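Local coordinates for protein 3-hydroxyacyl-thioester dehydratase Z (Mycobacterium tuberculosis, PDB 2C2I) that probably catalyses the reversible hydration of trans-2-enoyl-CoA thioesters to (3R)-3-hydroxyacyl-CoA, working as a homodimeric hotdog-fold enzyme of lipid metabolism, at residues V24-E29 with S104-T109; W43-P48 with I60-M65; F96-P101 with E134-P139; S128-V133 with A140-S145. One frame throughout, in Å; residues are numbered along the deposited sequence.

Contact 1: residues V24-E29 with S104-T109; sequences VTITQE and SRVRAT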
loop_
_atom_site.group_PDB
_atom_site.type_symbol
_atom_site.label_atom_id
_atom_site.label_comp_id
_atom_site.label_asym_id
_atom_site.label_seq_id
_atom_site.Cartn_x
_atom_site.Cartn_y
_atom_site.Cartn_z
ATOM N N VAL A 24 -4.429 15.714 8.345
ATOM C CA VAL A 24 -2.992 15.514 8.503
ATOM C C VAL A 24 -2.299 16.098 7.284
ATOM O O VAL A 24 -2.796 15.974 6.160
ATOM C CB VAL A 24 -2.569 14.015 8.745
ATOM C CG1 VAL A 24 -3.441 13.337 9.805
ATOM C CG2 VAL A 24 -2.540 13.212 7.464
ATOM N N THR A 25 -1.170 16.760 7.512
ATOM C CA THR A 25 -0.420 17.387 6.423
ATOM C C THR A 25 0.638 16.412 5.915
ATOM O O THR A 25 1.419 15.874 6.704
ATOM C CB THR A 25 0.226 18.717 6.878
ATOM O OG1 THR A 25 -0.805 19.627 7.273
ATOM C CG2 THR A 25 1.071 19.345 5.745
ATOM N N ILE A 26 0.638 16.175 4.605
ATOM C CA ILE A 26 1.629 15.282 3.976
ATOM C C ILE A 26 2.826 16.116 3.518
ATOM O O ILE A 26 2.694 16.957 2.628
ATOM C CB ILE A 26 1.002 14.469 2.808
ATOM C CG1 ILE A 26 -0.160 13.583 3.303
ATOM C CG2 ILE A 26 2.045 13.601 2.086
ATOM C CD1 ILE A 26 0.081 12.878 4.662
ATOM N N THR A 27 3.975 15.888 4.146
ATOM C CA THR A 27 5.174 16.712 3.893
ATOM C C THR A 27 6.148 16.088 2.904
ATOM O O THR A 27 6.107 14.884 2.660
ATOM C CB THR A 27 5.952 17.017 5.190
ATOM O OG1 THR A 27 6.497 15.814 5.748
ATOM C CG2 THR A 27 5.045 17.715 6.211
ATOM N N GLN A 28 7.041 16.909 2.355
ATOM C CA GLN A 28 8.088 16.402 1.469
ATOM C C GLN A 28 9.020 15.446 2.227
ATOM O O GLN A 28 9.452 14.430 1.677
ATOM C CB GLN A 28 8.868 17.549 0.820
ATOM C CG GLN A 28 9.839 17.065 -0.239
ATOM C CD GLN A 28 9.145 16.446 -1.445
ATOM O OE1 GLN A 28 8.388 17.111 -2.146
ATOM N NE2 GLN A 28 9.435 15.170 -1.706
ATOM N N GLU A 29 9.299 15.757 3.493
ATOM C CA GLU A 29 10.126 14.892 4.342
ATOM C C GLU A 29 9.534 13.485 4.428
ATOM O O GLU A 29 10.259 12.505 4.365
ATOM C CB GLU A 29 10.311 15.506 5.740
ATOM C CG GLU A 29 10.281 14.521 6.912
ATOM C CD GLU A 29 11.616 14.273 7.626
ATOM O OE1 GLU A 29 11.569 14.118 8.867
ATOM O OE2 GLU A 29 12.698 14.205 6.984
ATOM N N SER A 104 -0.147 19.287 1.004
ATOM C CA SER A 104 -1.607 19.227 1.154
ATOM C C SER A 104 -2.053 18.539 2.426
ATOM O O SER A 104 -1.295 17.776 3.020
ATOM C CB SER A 104 -2.225 18.467 -0.014
ATOM O OG SER A 104 -2.033 19.200 -1.202
ATOM N N ARG A 105 -3.314 18.791 2.815
ATOM C CA ARG A 105 -3.929 18.082 3.934
ATOM C C ARG A 105 -4.891 17.008 3.431
ATOM O O ARG A 105 -5.580 17.186 2.420
ATOM C CB ARG A 105 -4.652 19.034 4.882
ATOM C CG ARG A 105 -3.715 20.023 5.551
ATOM C CD ARG A 105 -4.309 20.565 6.840
ATOM N NE ARG A 105 -5.614 21.175 6.611
ATOM C CZ ARG A 105 -6.397 21.614 7.588
ATOM N NH1 ARG A 105 -5.998 21.509 8.855
ATOM N NH2 ARG A 105 -7.574 22.154 7.298
ATOM N N VAL A 106 -4.895 15.886 4.135
ATOM C CA VAL A 106 -5.790 14.775 3.845
ATOM C C VAL A 106 -6.585 14.372 5.114
ATOM O O VAL A 106 -6.138 14.565 6.237
ATOM C CB VAL A 106 -5.002 13.542 3.295
ATOM C CG1 VAL A 106 -4.308 13.890 1.974
ATOM C CG2 VAL A 106 -3.988 13.053 4.334
ATOM N N ARG A 107 -7.752 13.785 4.910
ATOM C CA ARG A 107 -8.595 13.343 6.019
ATOM C C ARG A 107 -9.414 12.150 5.535
ATOM O O ARG A 107 -9.831 12.098 4.374
ATOM C CB ARG A 107 -9.518 14.493 6.455
ATOM C CG ARG A 107 -10.558 14.135 7.465
ATOM C CD ARG A 107 -11.213 15.409 7.992
ATOM N NE ARG A 107 -12.191 15.959 7.056
ATOM C CZ ARG A 107 -13.031 16.943 7.375
ATOM N NH1 ARG A 107 -12.991 17.474 8.592
ATOM N NH2 ARG A 107 -13.908 17.388 6.487
ATOM N N ALA A 108 -9.665 11.203 6.430
ATOM C CA ALA A 108 -10.357 9.986 6.046
ATOM C C ALA A 108 -11.689 9.830 6.791
ATOM O O ALA A 108 -11.807 10.291 7.932
ATOM C CB ALA A 108 -9.442 8.744 6.286
ATOM N N THR A 109 -12.655 9.176 6.135
ATOM C CA THR A 109 -13.903 8.712 6.748
ATOM C C THR A 109 -13.967 7.208 6.519
ATOM O O THR A 109 -13.742 6.770 5.406
ATOM C CB THR A 109 -15.099 9.331 6.006
ATOM O OG1 THR A 109 -14.974 10.766 6.068
ATOM C CG2 THR A 109 -16.406 8.884 6.670
#

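Contact 2: residues W43-P48 with I60-M65; sequences WIHVDP and IAHGFM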
loop_
_atom_site.group_PDB
_atom_site.type_symbol
_atom_site.label_atom_id
_atom_site.label_comp_id
_atom_site.label_asym_id
_atom_site.label_seq_id
_atom_site.Cartn_x
_atom_site.Cartn_y
_atom_site.Cartn_z
ATOM N N TRP A 43 10.706 10.708 -10.053
ATOM C CA TRP A 43 10.795 12.163 -10.045
ATOM C C TRP A 43 9.505 12.877 -9.624
ATOM O O TRP A 43 9.570 13.878 -8.918
ATOM C CB TRP A 43 11.275 12.692 -11.387
ATOM C CG TRP A 43 10.356 12.414 -12.531
ATOM C CD1 TRP A 43 10.302 11.274 -13.272
ATOM C CD2 TRP A 43 9.331 13.271 -13.040
ATOM N NE1 TRP A 43 9.348 11.384 -14.251
ATOM C CE2 TRP A 43 8.736 12.604 -14.136
ATOM C CE3 TRP A 43 8.885 14.561 -12.708
ATOM C CZ2 TRP A 43 7.695 13.162 -14.881
ATOM C CZ3 TRP A 43 7.853 15.131 -13.469
ATOM C CH2 TRP A 43 7.269 14.429 -14.539
ATOM N N ILE A 44 8.343 12.358 -10.037
ATOM C CA ILE A 44 7.053 12.972 -9.681
ATOM C C ILE A 44 6.843 13.104 -8.157
ATOM O O ILE A 44 6.057 13.941 -7.713
ATOM C CB ILE A 44 5.841 12.243 -10.310
ATOM C CG1 ILE A 44 5.750 10.789 -9.813
ATOM C CG2 ILE A 44 5.919 12.272 -11.826
ATOM C CD1 ILE A 44 4.478 10.070 -10.303
ATOM N N HIS A 45 7.537 12.283 -7.373
ATOM C CA HIS A 45 7.407 12.317 -5.913
ATOM C C HIS A 45 8.542 13.079 -5.239
ATOM O O HIS A 45 8.324 13.714 -4.203
ATOM C CB HIS A 45 7.328 10.902 -5.313
ATOM C CG HIS A 45 6.346 10.002 -6.004
ATOM N ND1 HIS A 45 4.993 10.286 -6.094
ATOM C CD2 HIS A 45 6.525 8.820 -6.643
ATOM C CE1 HIS A 45 4.393 9.325 -6.768
ATOM N NE2 HIS A 45 5.296 8.420 -7.102
ATOM N N VAL A 46 9.752 13.015 -5.807
ATOM C CA VAL A 46 10.922 13.460 -5.039
ATOM C C VAL A 46 11.824 14.505 -5.709
ATOM O O VAL A 46 12.777 14.973 -5.080
ATOM C CB VAL A 46 11.776 12.271 -4.490
ATOM C CG1 VAL A 46 10.914 11.324 -3.622
ATOM C CG2 VAL A 46 12.423 11.514 -5.613
ATOM N N ASP A 47 11.502 14.887 -6.938
ATOM C CA ASP A 47 12.351 15.817 -7.681
ATOM C C ASP A 47 11.610 17.120 -7.900
ATOM O O ASP A 47 10.926 17.268 -8.903
ATOM C CB ASP A 47 12.751 15.206 -9.027
ATOM C CG ASP A 47 13.879 15.982 -9.716
ATOM O OD1 ASP A 47 13.896 17.217 -9.613
ATOM O OD2 ASP A 47 14.737 15.339 -10.354
ATOM N N PRO A 48 11.747 18.077 -6.962
ATOM C CA PRO A 48 10.995 19.323 -7.039
ATOM C C PRO A 48 11.131 20.036 -8.376
ATOM O O PRO A 48 10.156 20.501 -8.913
ATOM C CB PRO A 48 11.607 20.169 -5.911
ATOM C CG PRO A 48 12.061 19.193 -4.944
ATOM C CD PRO A 48 12.597 18.043 -5.765
ATOM N N ILE A 60 4.064 15.067 -5.941
ATOM C CA ILE A 60 2.854 14.428 -5.393
ATOM C C ILE A 60 3.248 13.205 -4.544
ATOM O O ILE A 60 4.318 12.609 -4.757
ATOM C CB ILE A 60 1.818 14.057 -6.522
ATOM C CG1 ILE A 60 2.359 13.003 -7.501
ATOM C CG2 ILE A 60 1.336 15.289 -7.290
ATOM C CD1 ILE A 60 1.331 12.513 -8.499
ATOM N N ALA A 61 2.407 12.836 -3.578
ATOM C CA ALA A 61 2.655 11.657 -2.754
ATOM C C ALA A 61 2.604 10.381 -3.603
ATOM O O ALA A 61 1.964 10.334 -4.630
ATOM C CB ALA A 61 1.606 11.561 -1.624
ATOM N N HIS A 62 3.267 9.336 -3.129
ATOM C CA HIS A 62 3.091 8.002 -3.701
ATOM C C HIS A 62 1.672 7.555 -3.347
ATOM O O HIS A 62 1.260 7.717 -2.207
ATOM C CB HIS A 62 4.044 7.004 -3.036
ATOM C CG HIS A 62 5.498 7.328 -3.182
ATOM N ND1 HIS A 62 6.119 8.325 -2.458
ATOM C CD2 HIS A 62 6.474 6.721 -3.903
ATOM C CE1 HIS A 62 7.404 8.354 -2.768
ATOM N NE2 HIS A 62 7.644 7.396 -3.650
ATOM N N GLY A 63 0.927 7.026 -4.306
ATOM C CA GLY A 63 -0.375 6.393 -3.985
ATOM C C GLY A 63 -0.231 5.322 -2.912
ATOM O O GLY A 63 -1.124 5.169 -2.036
ATOM N N PHE A 64 0.886 4.597 -2.927
ATOM C CA PHE A 64 1.059 3.534 -1.943
ATOM C C PHE A 64 1.228 4.135 -0.565
ATOM O O PHE A 64 0.945 3.477 0.424
ATOM C CB PHE A 64 2.235 2.608 -2.278
ATOM C CG PHE A 64 1.916 1.536 -3.293
ATOM C CD1 PHE A 64 0.849 0.635 -3.095
ATOM C CD2 PHE A 64 2.695 1.411 -4.440
ATOM C CE1 PHE A 64 0.590 -0.365 -4.030
ATOM C CE2 PHE A 64 2.448 0.381 -5.378
ATOM C CZ PHE A 64 1.395 -0.487 -5.192
HETATM N N MSE A 65 1.696 5.389 -0.499
HETATM C CA MSE A 65 1.832 6.017 0.803
HETATM C C MSE A 65 0.474 6.468 1.323
HETATM O O MSE A 65 0.151 6.197 2.461
HETATM C CB MSE A 65 2.776 7.212 0.791
HETATM C CG MSE A 65 2.874 7.822 2.198
HETATM SE SE MSE A 65 4.254 9.172 2.338
HETATM C CE MSE A 65 3.919 9.855 1.146
#

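Contact 3: residues F96-P101 with E134-P139; sequences FPAPVP and EGSAKP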
loop_
_atom_site.group_PDB
_atom_site.type_symbol
_atom_site.label_atom_id
_atom_site.label_comp_id
_atom_site.label_asym_id
_atom_site.label_seq_id
_atom_site.Cartn_x
_atom_site.Cartn_y
_atom_site.Cartn_z
ATOM N N PHE A 96 -7.278 5.764 -6.742
ATOM C CA PHE A 96 -6.650 7.024 -6.348
ATOM C C PHE A 96 -7.134 8.114 -7.298
ATOM O O PHE A 96 -6.386 8.527 -8.216
ATOM C CB PHE A 96 -5.116 6.921 -6.434
ATOM C CG PHE A 96 -4.518 5.859 -5.540
ATOM C CD1 PHE A 96 -4.470 6.041 -4.166
ATOM C CD2 PHE A 96 -4.016 4.681 -6.080
ATOM C CE1 PHE A 96 -3.907 5.072 -3.328
ATOM C CE2 PHE A 96 -3.444 3.694 -5.248
ATOM C CZ PHE A 96 -3.396 3.884 -3.883
ATOM N N PRO A 97 -8.389 8.562 -7.128
ATOM C CA PRO A 97 -8.973 9.495 -8.122
ATOM C C PRO A 97 -8.188 10.792 -8.364
ATOM O O PRO A 97 -8.106 11.253 -9.507
ATOM C CB PRO A 97 -10.363 9.780 -7.555
ATOM C CG PRO A 97 -10.706 8.453 -6.802
ATOM C CD PRO A 97 -9.379 8.178 -6.095
ATOM N N ALA A 98 -7.615 11.353 -7.315
ATOM C CA ALA A 98 -6.876 12.621 -7.406
ATOM C C ALA A 98 -5.502 12.496 -6.749
ATOM O O ALA A 98 -5.376 11.903 -5.682
ATOM C CB ALA A 98 -7.651 13.716 -6.730
ATOM N N PRO A 99 -4.472 13.099 -7.366
ATOM C CA PRO A 99 -3.156 13.138 -6.724
ATOM C C PRO A 99 -3.142 13.965 -5.426
ATOM O O PRO A 99 -4.027 14.787 -5.186
ATOM C CB PRO A 99 -2.248 13.793 -7.788
ATOM C CG PRO A 99 -2.976 13.641 -9.070
ATOM C CD PRO A 99 -4.452 13.726 -8.702
ATOM N N VAL A 100 -2.156 13.711 -4.582
ATOM C CA VAL A 100 -2.011 14.440 -3.348
ATOM C C VAL A 100 -0.771 15.310 -3.534
ATOM O O VAL A 100 0.353 14.801 -3.446
ATOM C CB VAL A 100 -1.834 13.484 -2.150
ATOM C CG1 VAL A 100 -1.648 14.259 -0.841
ATOM C CG2 VAL A 100 -3.033 12.515 -2.049
ATOM N N PRO A 101 -0.964 16.617 -3.819
ATOM C CA PRO A 101 0.226 17.472 -3.842
ATOM C C PRO A 101 0.921 17.430 -2.496
ATOM O O PRO A 101 0.255 17.425 -1.465
ATOM C CB PRO A 101 -0.365 18.875 -4.092
ATOM C CG PRO A 101 -1.642 18.608 -4.810
ATOM C CD PRO A 101 -2.188 17.378 -4.143
ATOM N N GLU A 134 -7.622 18.249 0.770
ATOM C CA GLU A 134 -8.254 19.561 0.974
ATOM C C GLU A 134 -8.424 20.498 -0.236
ATOM O O GLU A 134 -9.382 21.291 -0.259
ATOM C CB GLU A 134 -7.576 20.288 2.130
ATOM C CG GLU A 134 -8.405 21.408 2.754
ATOM C CD GLU A 134 -7.777 21.944 4.008
ATOM O OE1 GLU A 134 -6.541 22.111 4.021
ATOM O OE2 GLU A 134 -8.518 22.183 4.987
ATOM N N GLY A 135 -7.555 20.409 -1.240
ATOM C CA GLY A 135 -7.708 21.249 -2.456
ATOM C C GLY A 135 -8.346 20.692 -3.736
ATOM O O GLY A 135 -8.224 21.313 -4.802
ATOM N N SER A 136 -9.017 19.535 -3.673
ATOM C CA SER A 136 -9.712 19.000 -4.857
ATOM C C SER A 136 -11.082 18.341 -4.522
ATOM O O SER A 136 -11.339 17.946 -3.381
ATOM C CB SER A 136 -8.786 18.090 -5.711
ATOM O OG SER A 136 -8.976 16.691 -5.491
ATOM N N ALA A 137 -11.963 18.260 -5.515
ATOM C CA ALA A 137 -13.290 17.666 -5.322
ATOM C C ALA A 137 -13.184 16.141 -5.222
ATOM O O ALA A 137 -13.955 15.520 -4.498
ATOM C CB ALA A 137 -14.204 18.033 -6.453
ATOM N N LYS A 138 -12.259 15.564 -5.984
ATOM C CA LYS A 138 -12.119 14.101 -6.087
ATOM C C LYS A 138 -11.349 13.564 -4.874
ATOM O O LYS A 138 -10.442 14.228 -4.389
ATOM C CB LYS A 138 -11.408 13.698 -7.391
ATOM C CG LYS A 138 -12.211 13.949 -8.679
ATOM C CD LYS A 138 -11.395 13.530 -9.912
ATOM C CE LYS A 138 -12.083 13.899 -11.223
ATOM N NZ LYS A 138 -12.387 15.374 -11.266
ATOM N N PRO A 139 -11.716 12.354 -4.372
ATOM C CA PRO A 139 -10.956 11.797 -3.240
ATOM C C PRO A 139 -9.522 11.448 -3.642
ATOM O O PRO A 139 -9.250 11.225 -4.824
ATOM C CB PRO A 139 -11.700 10.493 -2.885
ATOM C CG PRO A 139 -12.764 10.299 -3.906
ATOM C CD PRO A 139 -12.842 11.498 -4.803
#

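Contact 4: residues S128-V133 with A140-S145; sequences STTVEV and ACVAES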
loop_
_atom_site.group_PDB
_atom_site.type_symbol
_atom_site.label_atom_id
_atom_site.label_comp_id
_atom_site.label_asym_id
_atom_site.label_seq_id
_atom_site.Cartn_x
_atom_site.Cartn_y
_atom_site.Cartn_z
ATOM N N SER A 128 -14.440 0.192 4.750
ATOM C CA SER A 128 -14.443 1.103 3.602
ATOM C C SER A 128 -13.903 2.455 4.035
ATOM O O SER A 128 -14.320 2.968 5.064
ATOM C CB SER A 128 -15.860 1.284 3.075
ATOM O OG SER A 128 -16.720 1.738 4.112
ATOM N N THR A 129 -12.980 3.035 3.261
ATOM C CA THR A 129 -12.408 4.330 3.626
ATOM C C THR A 129 -12.395 5.219 2.390
ATOM O O THR A 129 -12.138 4.753 1.272
ATOM C CB THR A 129 -10.967 4.219 4.223
ATOM O OG1 THR A 129 -10.957 3.331 5.365
ATOM C CG2 THR A 129 -10.445 5.564 4.686
ATOM N N THR A 130 -12.696 6.495 2.605
ATOM C CA THR A 130 -12.481 7.492 1.606
ATOM C C THR A 130 -11.525 8.472 2.209
ATOM O O THR A 130 -11.748 8.936 3.320
ATOM C CB THR A 130 -13.816 8.155 1.190
ATOM O OG1 THR A 130 -14.550 7.200 0.421
ATOM C CG2 THR A 130 -13.557 9.394 0.320
ATOM N N VAL A 131 -10.435 8.757 1.492
ATOM C CA VAL A 131 -9.489 9.774 1.912
ATOM C C VAL A 131 -9.714 10.992 1.011
ATOM O O VAL A 131 -9.540 10.909 -0.213
ATOM C CB VAL A 131 -8.005 9.292 1.798
ATOM C CG1 VAL A 131 -7.049 10.333 2.372
ATOM C CG2 VAL A 131 -7.796 7.976 2.538
ATOM N N GLU A 132 -10.121 12.109 1.616
ATOM C CA GLU A 132 -10.246 13.368 0.878
ATOM C C GLU A 132 -8.959 14.161 0.977
ATOM O O GLU A 132 -8.211 14.015 1.940
ATOM C CB GLU A 132 -11.419 14.196 1.406
ATOM C CG GLU A 132 -11.228 14.771 2.790
ATOM C CD GLU A 132 -12.500 15.484 3.272
ATOM O OE1 GLU A 132 -13.001 16.382 2.553
ATOM O OE2 GLU A 132 -13.002 15.131 4.351
ATOM N N VAL A 133 -8.714 15.024 -0.013
ATOM C CA VAL A 133 -7.551 15.924 0.040
ATOM C C VAL A 133 -8.051 17.372 -0.128
ATOM O O VAL A 133 -8.811 17.662 -1.034
ATOM C CB VAL A 133 -6.393 15.498 -0.963
ATOM C CG1 VAL A 133 -6.916 15.181 -2.368
ATOM C CG2 VAL A 133 -5.275 16.530 -1.008
ATOM N N ALA A 140 -8.631 11.399 -2.660
ATOM C CA ALA A 140 -7.267 10.959 -2.888
ATOM C C ALA A 140 -7.229 9.444 -2.958
ATOM O O ALA A 140 -6.414 8.873 -3.678
ATOM C CB ALA A 140 -6.359 11.454 -1.799
ATOM N N CYS A 141 -8.132 8.793 -2.227
ATOM C CA CYS A 141 -8.080 7.339 -2.153
ATOM C C CYS A 141 -9.442 6.826 -1.720
ATOM O O CYS A 141 -10.052 7.386 -0.811
ATOM C CB CYS A 141 -7.015 6.934 -1.139
ATOM S SG CYS A 141 -6.816 5.127 -0.986
ATOM N N VAL A 142 -9.913 5.774 -2.390
ATOM C CA VAL A 142 -11.110 5.041 -1.987
ATOM C C VAL A 142 -10.648 3.588 -1.873
ATOM O O VAL A 142 -10.193 3.003 -2.851
ATOM C CB VAL A 142 -12.271 5.139 -2.993
ATOM C CG1 VAL A 142 -13.523 4.415 -2.450
ATOM C CG2 VAL A 142 -12.609 6.605 -3.345
ATOM N N ALA A 143 -10.784 3.007 -0.683
ATOM C CA ALA A 143 -10.221 1.674 -0.420
ATOM C C ALA A 143 -11.191 0.827 0.365
ATOM O O ALA A 143 -11.875 1.330 1.239
ATOM C CB ALA A 143 -8.923 1.789 0.372
ATOM N N GLU A 144 -11.242 -0.450 0.042
ATOM C CA GLU A 144 -11.855 -1.401 0.958
ATOM C C GLU A 144 -10.741 -2.333 1.449
ATOM O O GLU A 144 -10.088 -2.998 0.638
ATOM C CB GLU A 144 -12.947 -2.185 0.250
ATOM C CG GLU A 144 -13.700 -3.124 1.202
ATOM C CD GLU A 144 -14.844 -3.794 0.494
ATOM O OE1 GLU A 144 -15.783 -3.075 0.104
ATOM O OE2 GLU A 144 -14.793 -5.009 0.264
ATOM N N SER A 145 -10.523 -2.346 2.768
ATOM C CA SER A 145 -9.355 -3.006 3.379
ATOM C C SER A 145 -9.827 -4.046 4.397
ATOM O O SER A 145 -10.987 -4.038 4.807
ATOM C CB SER A 145 -8.434 -1.996 4.062
ATOM O OG SER A 145 -9.091 -1.310 5.130
HETATM O O HOH W 1 -10.536 0.941 4.209
#

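Contact 1: residues V24-E29 with S104-T109
Val24 and Val106 face each other as an antiparallel hydrogen-bonded pair, and their side chains meet branch to branch: CG2 of Val24 lies 3.5 Å from CG2 of Val106, slightly tighter than ordinary methyl packing. With CG1 anti to the carbonyl carbon in both valines (chi1 -47° and -62°), CG2 is left between the backbone N and the carbonyl carbon, where it meets its counterpart. Ile26 brings its longer chain up to the same methyl at about a right angle, CG1 of Ile26 standing 4.0 Å from CG2 of Val106. Branched aliphatic residues suit this buried side because they fill it and favour an extended backbone.

The other face carries Thr25 and Arg105, a non-hydrogen-bonded pair whose side chains pass obliquely, OG1 of Thr25 resting 3.4 Å from CG of Arg105. The arginine thus lends its aliphatic stem to the threonine, while its guanidinium group reaches Glu134 in a salt bridge and Trp23 in a cation-pi contact.

Beneath these side chains the backbones are joined by the pair of bonds between Val24 and Val106, N to O 2.9 Å each way. A third bond, from Ile26 N to Ser104 O at 3.0 Å, is almost straight (170° at the hydrogen) and carries the pairing one step past the end of strand 17-25.

From here the chain turns into helix 28-38, with Thr27 as its N-cap. Strand 105-119 has strand 122-133 on its other side, whose Val131 and Val133 touch Val106, while Leu73 of helix 70-75 packs against Val24 on the buried side.

Contact 2: residues W43-P48 with I60-M65
The imidazoles of His45 and His62 stack face to face, their centroids 3.9 Å apart and their planes inclined by 23°. The overlap is displaced: CD2 of His45 sits above the His62 ring toward its rim, 3.5 Å from CD2 of His62. Aliphatic hydrogens add to the stack from both partners, CB of His45 lying over the His62 ring and CA of His62 over the His45 ring. CG1 of Ile44 covers the opposite face of His45, so that this imidazole is sandwiched between an isoleucine and a histidine.

Polar contacts fix its rotation. ND1 of His45 donates to Ile60 O at 2.8 Å, with the acceptor in the ring plane although the donor stands 45° out of the carbonyl plane. Nearby, Ile60 N gives its hydrogen to Ile44 O at 2.9 Å, which pins the two backbones together beside the ring. The stacking partner has its own tether, since NE2 of His62 bonds to Asp40 O.

Apolar contact is slight, CD1 of Ile44 and CD1 of Ile60 being 4.4 Å apart, but both isoleucines also pack on the second subunit, against its Ala86 and Ile87.

By similarity, Asp40 and His45 are important for catalysis and residues 60-63 bind substrate: this is consistent with the Asp/His active site of MaoC-like hydratases, built at the dimer interface of the hotdog fold.

Contact 3: residues F96-P101 with E134-P139
Pro97 lays its ring against Pro139, the two crossing at about a right angle with CG of Pro97 4.0 Å from CG of Pro139. The same ring also straddles a carbonyl: CB and CD of Pro97 each come within 3.3 Å of Pro139 O. CB of Pro97 also meets CB of Lys138 at 4.1 Å, and the lysine's CD stands beside the Pro97 carbonyl before the chain leads its amine away from the contact. A proline fits here, as its rigid ring offers an apolar surface to the facing loop at a place exposed to solvent.

The two loops lie at one end of the hotdog sheet: segment 96-101 follows strand 86-95, and the loop 134-139 connects strands 122-133 and 141-149. By similarity Pro97, Ala98 and Pro99 belong to the substrate-binding site.

Ala98 follows with both backbone and side chain engaged. Its N donates to Pro139 O at 3.0 Å, but the bond is weak, bent to 128° at the hydrogen. CB of Ala98 touches both CB of Lys138, at 3.8 Å, and OG of Ser136, at 3.5 Å, where a small side chain permits the close approach of the loops. Farther along, Pro99 and Val100 turn to Ile60 and Ala61 of the same chain.

Contact 4: residues S128-V133 with A140-S145
Val131 sets its side chain against Cys141, its partner in an antiparallel hydrogen-bonded pair. CB of Val131 lies 3.9 Å from CB of Cys141 and slightly nearer, 3.8 Å, to Cys141 O. Of its two methyls, CG2, anti to the carbonyl carbon, runs on beside CB of Cys141. CG1, anti to the backbone N (chi1 -175°), comes only to a looser 4.4 Å from CB of Ala140. A valine suits the place, its two branches reaching successive residues of the facing strand.

Those residues, Ala140 and Cys141, both lie opposite Val131 and form a classic beta bulge. Val131 O accepts from both their nitrogens, at 2.7 Å from Ala140 N and 3.2 Å from Cys141 N, while Val131 N gives a nearly straight bond to Cys141 O (178°). The bulge turns CB of Ala140 toward CG1 of Val133, 3.8 Å away, a spot where a small methyl fits.

Beyond it the pairing is regular. Thr129 and Ala143 exchange two backbone bonds, and on the same face a water joins OG1 of Thr129, OG of Ser145 and Ala143 O; the threonine hydroxyl also bonds to Ser110. On the other face Thr130 and Val142 lie alongside, OG1 of Thr130 4.1 Å from CG1 of Val142.

This hairpin occupies the middle of the antiparallel sheet, between strand 105-119 beyond Thr130 and Glu132 and strand 86-95 beyond Val142 and Glu144. Leu70 of helix 70-75 packs onto Thr129, Val131 and Ala143, bringing the hotdog's helical layer against the sheet.

Overall arrangement
From the N terminus, strand 17-25 opens the long loop that contact 1 closes on strand 105-119. Contact 2, between 43-48 and 60-65, is nested wholly within that loop and forms part of the probable catalytic region, reached from contact 1 through Gln28. Segment 96-101 also leaves from inside the loop, but its partner 134-139 comes after it, so contacts 1 and 3 cross. Contact 4 closes the short hairpin loop holding 134-139, and hence crosses contact 3 too, while it follows contacts 1 and 2 in series. Contacts 1 and 4 share the sheet through neighbouring strands 105-119 and 122-133; contact 3 links the end of that sheet to segment 60-65 of the probable active site.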